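Long-range contact in oxidoreductase, NAD-binding/iron-sulfur cluster-binding protein (Nitratireductor pacificus pht-3B, PDB 6ZXU), which is a catabolic reductive dehalogenase that carries cobalamin and two [4Fe-4S] clusters, with which it probably removes halogen from organohalides: residues A[157-171]-A[378-390]. Sequence-based numbering, arbitrary orientation.
Sequences GEAGAEWIRGTNAAR and RNAEAIKALGYYL
With chi1 at 172°, CG of Y389 stands opposite the backbone N and the ring lies between I164 and R171, while R171 starts out the same way but bends at chi2 (-95°) and folds back past that ring to the backbone of Y389. I164 CG2 sits over the middle of one ring face, 3.6 Å from the Y389 centroid, and the aliphatic part of R171 passes over the opposite face, so both faces of the phenol are covered, the R171 side more loosely. Its hydroxyl donates to T167 OG1 (Y389 OH to OG1 2.7 Å), which in turn donates to I164 O: a short relay that fixes the ring's outer end against the turn from I164 to T167. R171 then grips Y389 O side-on, NE and NH2 each 2.9 Å from that oxygen and nearly coplanar with it. At the other end, R378 holds G157 O end-on through NH1 and NH2. Between these anchors the backbones close to 4.3 Å, G160 CA to A382 CA, and A382 CB presses on the W163 six-membered ring, 3.7 Å from its centroid; I383 CD1 meets that ring's edge. The indole NE1 donates to G370 O, outside the two segments. Thus a type II beta turn, I164 to T167, leads into helix 168-190 and docks on helix 376-390, joining two parts of the chain that each contain a four-stranded antiparallel sheet of strand order 1-2-4-3.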
loop_
_atom_site.group_PDB
_atom_site.type_symbol
_atom_site.label_atom_id
_atom_site.label_comp_id
_atom_site.label_asym_id
_atom_site.label_seq_id
_atom_site.Cartn_x
_atom_site.Cartn_y
_atom_site.Cartn_z
ATOM N N GLY A 157 19.007 2.446 -23.388
ATOM C CA GLY A 157 18.134 2.700 -24.512
ATOM C C GLY A 157 16.653 2.546 -24.222
ATOM O O GLY A 157 15.851 2.899 -25.071
ATOM N N GLU A 158 16.269 2.046 -23.024
ATOM C CA GLU A 158 14.865 2.008 -22.656
ATOM C C GLU A 158 14.424 3.381 -22.203
ATOM O O GLU A 158 15.198 4.178 -21.698
ATOM C CB GLU A 158 14.590 0.959 -21.563
ATOM C CG GLU A 158 14.906 -0.465 -21.931
ATOM C CD GLU A 158 14.189 -1.495 -21.002
ATOM O OE1 GLU A 158 14.390 -1.446 -19.729
ATOM O OE2 GLU A 158 13.480 -2.400 -21.570
ATOM N N ALA A 159 13.139 3.634 -22.366
ATOM C CA ALA A 159 12.580 4.904 -21.956
ATOM C C ALA A 159 12.799 5.091 -20.429
ATOM O O ALA A 159 12.613 4.158 -19.613
ATOM C CB ALA A 159 11.111 4.974 -22.319
ATOM N N GLY A 160 13.260 6.288 -20.072
ATOM C CA GLY A 160 13.531 6.640 -18.680
ATOM C C GLY A 160 14.847 6.193 -18.080
ATOM O O GLY A 160 15.112 6.503 -16.887
ATOM N N ALA A 161 15.710 5.552 -18.860
ATOM C CA ALA A 161 17.002 5.167 -18.327
ATOM C C ALA A 161 17.797 6.385 -17.746
ATOM O O ALA A 161 18.374 6.301 -16.632
ATOM C CB ALA A 161 17.775 4.380 -19.355
ATOM N N GLU A 162 17.792 7.512 -18.464
ATOM C CA GLU A 162 18.429 8.759 -18.018
ATOM C C GLU A 162 17.802 9.324 -16.751
ATOM O O GLU A 162 18.480 10.016 -15.958
ATOM C CB GLU A 162 18.334 9.855 -19.161
ATOM N N TRP A 163 16.507 9.078 -16.534
ATOM C CA TRP A 163 15.874 9.554 -15.313
ATOM C C TRP A 163 16.395 8.837 -14.056
ATOM O O TRP A 163 16.405 9.390 -12.980
ATOM C CB TRP A 163 14.387 9.348 -15.362
ATOM C CG TRP A 163 13.640 10.042 -16.477
ATOM C CD1 TRP A 163 14.166 10.851 -17.438
ATOM C CD2 TRP A 163 12.235 10.007 -16.699
ATOM N NE1 TRP A 163 13.177 11.302 -18.257
ATOM C CE2 TRP A 163 11.977 10.792 -17.834
ATOM C CE3 TRP A 163 11.171 9.319 -16.107
ATOM C CZ2 TRP A 163 10.685 10.916 -18.384
ATOM C CZ3 TRP A 163 9.864 9.485 -16.618
ATOM C CH2 TRP A 163 9.641 10.299 -17.739
ATOM N N ILE A 164 16.832 7.600 -14.213
ATOM C CA ILE A 164 17.038 6.675 -13.105
ATOM C C ILE A 164 18.495 6.341 -12.857
ATOM O O ILE A 164 18.884 6.145 -11.705
ATOM C CB ILE A 164 16.212 5.370 -13.379
ATOM C CG1 ILE A 164 14.744 5.651 -13.181
ATOM C CG2 ILE A 164 16.629 4.198 -12.516
ATOM C CD1 ILE A 164 13.830 4.661 -13.864
ATOM N N ARG A 165 19.283 6.304 -13.913
ATOM C CA ARG A 165 20.710 5.921 -13.808
ATOM C C ARG A 165 21.484 6.744 -12.803
ATOM O O ARG A 165 21.342 7.960 -12.778
ATOM C CB ARG A 165 21.389 6.006 -15.182
ATOM C CG ARG A 165 22.691 5.206 -15.224
ATOM C CD ARG A 165 22.829 4.486 -16.561
ATOM N NE ARG A 165 21.852 3.370 -16.724
ATOM C CZ ARG A 165 21.467 2.836 -17.906
ATOM N NH1 ARG A 165 21.978 3.284 -19.086
ATOM N NH2 ARG A 165 20.540 1.845 -17.905
ATOM N N GLY A 166 22.192 6.071 -11.909
ATOM C CA GLY A 166 22.933 6.740 -10.894
ATOM C C GLY A 166 22.156 7.197 -9.663
ATOM O O GLY A 166 22.735 7.820 -8.789
ATOM N N THR A 167 20.857 6.900 -9.564
ATOM C CA THR A 167 20.054 7.374 -8.443
ATOM C C THR A 167 19.713 6.266 -7.410
ATOM O O THR A 167 19.014 6.528 -6.469
ATOM C CB THR A 167 18.709 7.947 -8.928
ATOM O OG1 THR A 167 17.909 6.875 -9.461
ATOM C CG2 THR A 167 18.927 9.021 -9.988
ATOM N N ASN A 168 20.301 5.122 -7.536
ATOM C CA ASN A 168 19.825 3.985 -6.764
ATOM C C ASN A 168 20.162 4.056 -5.304
ATOM O O ASN A 168 19.335 3.783 -4.441
ATOM C CB ASN A 168 20.335 2.701 -7.399
ATOM C CG ASN A 168 19.280 1.624 -7.446
ATOM O OD1 ASN A 168 18.415 1.527 -6.565
ATOM N ND2 ASN A 168 19.314 0.846 -8.464
ATOM N N ALA A 169 21.339 4.530 -4.984
ATOM C CA ALA A 169 21.722 4.660 -3.579
ATOM C C ALA A 169 20.930 5.697 -2.871
ATOM O O ALA A 169 20.517 5.511 -1.741
ATOM C CB ALA A 169 23.200 4.988 -3.476
ATOM N N ALA A 170 20.641 6.791 -3.545
ATOM C CA ALA A 170 19.745 7.843 -2.971
ATOM C C ALA A 170 18.266 7.425 -2.886
ATOM O O ALA A 170 17.610 7.641 -1.900
ATOM C CB ALA A 170 19.863 9.122 -3.788
ATOM N N ARG A 171 17.773 6.769 -3.929
ATOM C CA ARG A 171 16.455 6.139 -3.916
ATOM C C ARG A 171 16.338 5.126 -2.757
ATOM O O ARG A 171 15.395 5.141 -1.989
ATOM C CB ARG A 171 16.218 5.471 -5.270
ATOM C CG ARG A 171 14.962 4.604 -5.437
ATOM C CD ARG A 171 15.356 3.179 -5.165
ATOM N NE ARG A 171 14.396 2.143 -5.476
ATOM C CZ ARG A 171 14.391 0.979 -4.862
ATOM N NH1 ARG A 171 15.322 0.667 -3.977
ATOM N NH2 ARG A 171 13.509 0.069 -5.200
ATOM N N ARG A 378 6.666 6.401 -25.507
ATOM C CA ARG A 378 7.868 6.244 -24.701
ATOM C C ARG A 378 7.744 6.954 -23.341
ATOM O O ARG A 378 8.255 6.457 -22.377
ATOM C CB ARG A 378 9.091 6.805 -25.449
ATOM C CG ARG A 378 9.440 6.054 -26.697
ATOM C CD ARG A 378 10.428 4.943 -26.467
ATOM N NE ARG A 378 11.732 5.476 -26.008
ATOM C CZ ARG A 378 12.803 4.715 -25.731
ATOM N NH1 ARG A 378 12.761 3.399 -25.865
ATOM N NH2 ARG A 378 13.911 5.280 -25.228
ATOM N N ASN A 379 7.064 8.104 -23.272
ATOM C CA ASN A 379 6.825 8.813 -22.032
ATOM C C ASN A 379 5.997 7.890 -21.078
ATOM O O ASN A 379 6.311 7.847 -19.911
ATOM C CB ASN A 379 6.105 10.120 -22.221
ATOM C CG ASN A 379 6.931 11.156 -22.984
ATOM O OD1 ASN A 379 8.139 10.940 -23.269
ATOM N ND2 ASN A 379 6.295 12.281 -23.274
ATOM N N ALA A 380 5.035 7.163 -21.624
ATOM C CA ALA A 380 4.287 6.214 -20.834
ATOM C C ALA A 380 5.138 5.110 -20.277
ATOM O O ALA A 380 5.096 4.856 -19.084
ATOM C CB ALA A 380 3.130 5.684 -21.594
ATOM N N GLU A 381 6.013 4.557 -21.072
ATOM C CA GLU A 381 6.899 3.514 -20.622
ATOM C C GLU A 381 7.905 4.023 -19.593
ATOM O O GLU A 381 8.241 3.287 -18.685
ATOM C CB GLU A 381 7.699 2.917 -21.810
ATOM C CG GLU A 381 6.895 2.215 -22.866
ATOM C CD GLU A 381 7.802 1.672 -24.030
ATOM O OE1 GLU A 381 7.300 0.741 -24.690
ATOM O OE2 GLU A 381 9.006 2.143 -24.228
ATOM N N ALA A 382 8.393 5.251 -19.741
ATOM C CA ALA A 382 9.308 5.854 -18.783
ATOM C C ALA A 382 8.642 6.044 -17.415
ATOM O O ALA A 382 9.193 5.706 -16.433
ATOM C CB ALA A 382 9.879 7.194 -19.282
ATOM N N ILE A 383 7.430 6.547 -17.411
ATOM C CA ILE A 383 6.649 6.767 -16.222
ATOM C C ILE A 383 6.334 5.428 -15.532
ATOM O O ILE A 383 6.480 5.317 -14.331
ATOM C CB ILE A 383 5.363 7.550 -16.593
ATOM C CG1 ILE A 383 5.666 9.037 -16.840
ATOM C CG2 ILE A 383 4.313 7.449 -15.492
ATOM C CD1 ILE A 383 6.136 9.798 -15.629
ATOM N N LYS A 384 5.956 4.425 -16.278
ATOM C CA LYS A 384 5.778 3.111 -15.725
ATOM C C LYS A 384 7.052 2.521 -15.111
ATOM O O LYS A 384 7.041 2.106 -13.969
ATOM C CB LYS A 384 5.153 2.157 -16.711
ATOM C CG LYS A 384 3.784 2.578 -17.147
ATOM C CD LYS A 384 3.187 1.585 -18.124
ATOM C CE LYS A 384 1.804 2.008 -18.524
ATOM N NZ LYS A 384 1.227 0.986 -19.404
ATOM N N ALA A 385 8.145 2.556 -15.830
ATOM C CA ALA A 385 9.426 2.100 -15.325
ATOM C C ALA A 385 9.789 2.865 -14.038
ATOM O O ALA A 385 10.294 2.244 -13.057
ATOM C CB ALA A 385 10.519 2.303 -16.378
ATOM N N LEU A 386 9.531 4.145 -14.003
ATOM C CA LEU A 386 9.811 4.961 -12.871
ATOM C C LEU A 386 8.998 4.530 -11.677
ATOM O O LEU A 386 9.545 4.311 -10.566
ATOM C CB LEU A 386 9.591 6.415 -13.200
ATOM C CG LEU A 386 9.887 7.427 -12.145
ATOM C CD1 LEU A 386 11.342 7.260 -11.700
ATOM C CD2 LEU A 386 9.639 8.878 -12.561
ATOM N N GLY A 387 7.724 4.302 -11.863
ATOM C CA GLY A 387 6.875 3.823 -10.734
ATOM C C GLY A 387 7.333 2.463 -10.211
ATOM O O GLY A 387 7.410 2.294 -9.006
ATOM N N TYR A 388 7.726 1.540 -11.083
ATOM C CA TYR A 388 8.166 0.191 -10.647
ATOM C C TYR A 388 9.493 0.254 -9.912
ATOM O O TYR A 388 9.642 -0.288 -8.823
ATOM C CB TYR A 388 8.168 -0.790 -11.802
ATOM C CG TYR A 388 6.774 -1.044 -12.339
ATOM C CD1 TYR A 388 5.758 -1.580 -11.511
ATOM C CD2 TYR A 388 6.456 -0.806 -13.642
ATOM C CE1 TYR A 388 4.499 -1.786 -11.988
ATOM C CE2 TYR A 388 5.165 -1.051 -14.149
ATOM C CZ TYR A 388 4.200 -1.523 -13.323
ATOM O OH TYR A 388 2.914 -1.779 -13.779
ATOM N N TYR A 389 10.373 1.119 -10.388
ATOM C CA TYR A 389 11.639 1.377 -9.730
ATOM C C TYR A 389 11.494 1.860 -8.320
ATOM O O TYR A 389 12.290 1.513 -7.441
ATOM C CB TYR A 389 12.440 2.438 -10.551
ATOM C CG TYR A 389 13.684 2.943 -9.921
ATOM C CD1 TYR A 389 14.820 2.117 -9.710
ATOM C CD2 TYR A 389 13.797 4.265 -9.576
ATOM C CE1 TYR A 389 16.017 2.635 -9.191
ATOM C CE2 TYR A 389 14.991 4.785 -9.086
ATOM C CZ TYR A 389 16.092 3.939 -8.893
ATOM O OH TYR A 389 17.219 4.496 -8.387
ATOM N N LEU A 390 10.515 2.715 -8.099
ATOM C CA LEU A 390 10.315 3.322 -6.805
ATOM C C LEU A 390 9.501 2.454 -5.901
ATOM O O LEU A 390 9.429 2.704 -4.702
ATOM C CB LEU A 390 9.631 4.709 -6.960
ATOM C CG LEU A 390 10.434 5.795 -7.678
ATOM C CD1 LEU A 390 9.549 6.967 -8.028
ATOM C CD2 LEU A 390 11.545 6.238 -6.729
HETATM O O HOH W 1 11.114 1.853 -19.990
HETATM O O HOH W 2 11.228 1.472 -22.828
HETATM O O HOH W 3 11.499 -1.432 -6.838
#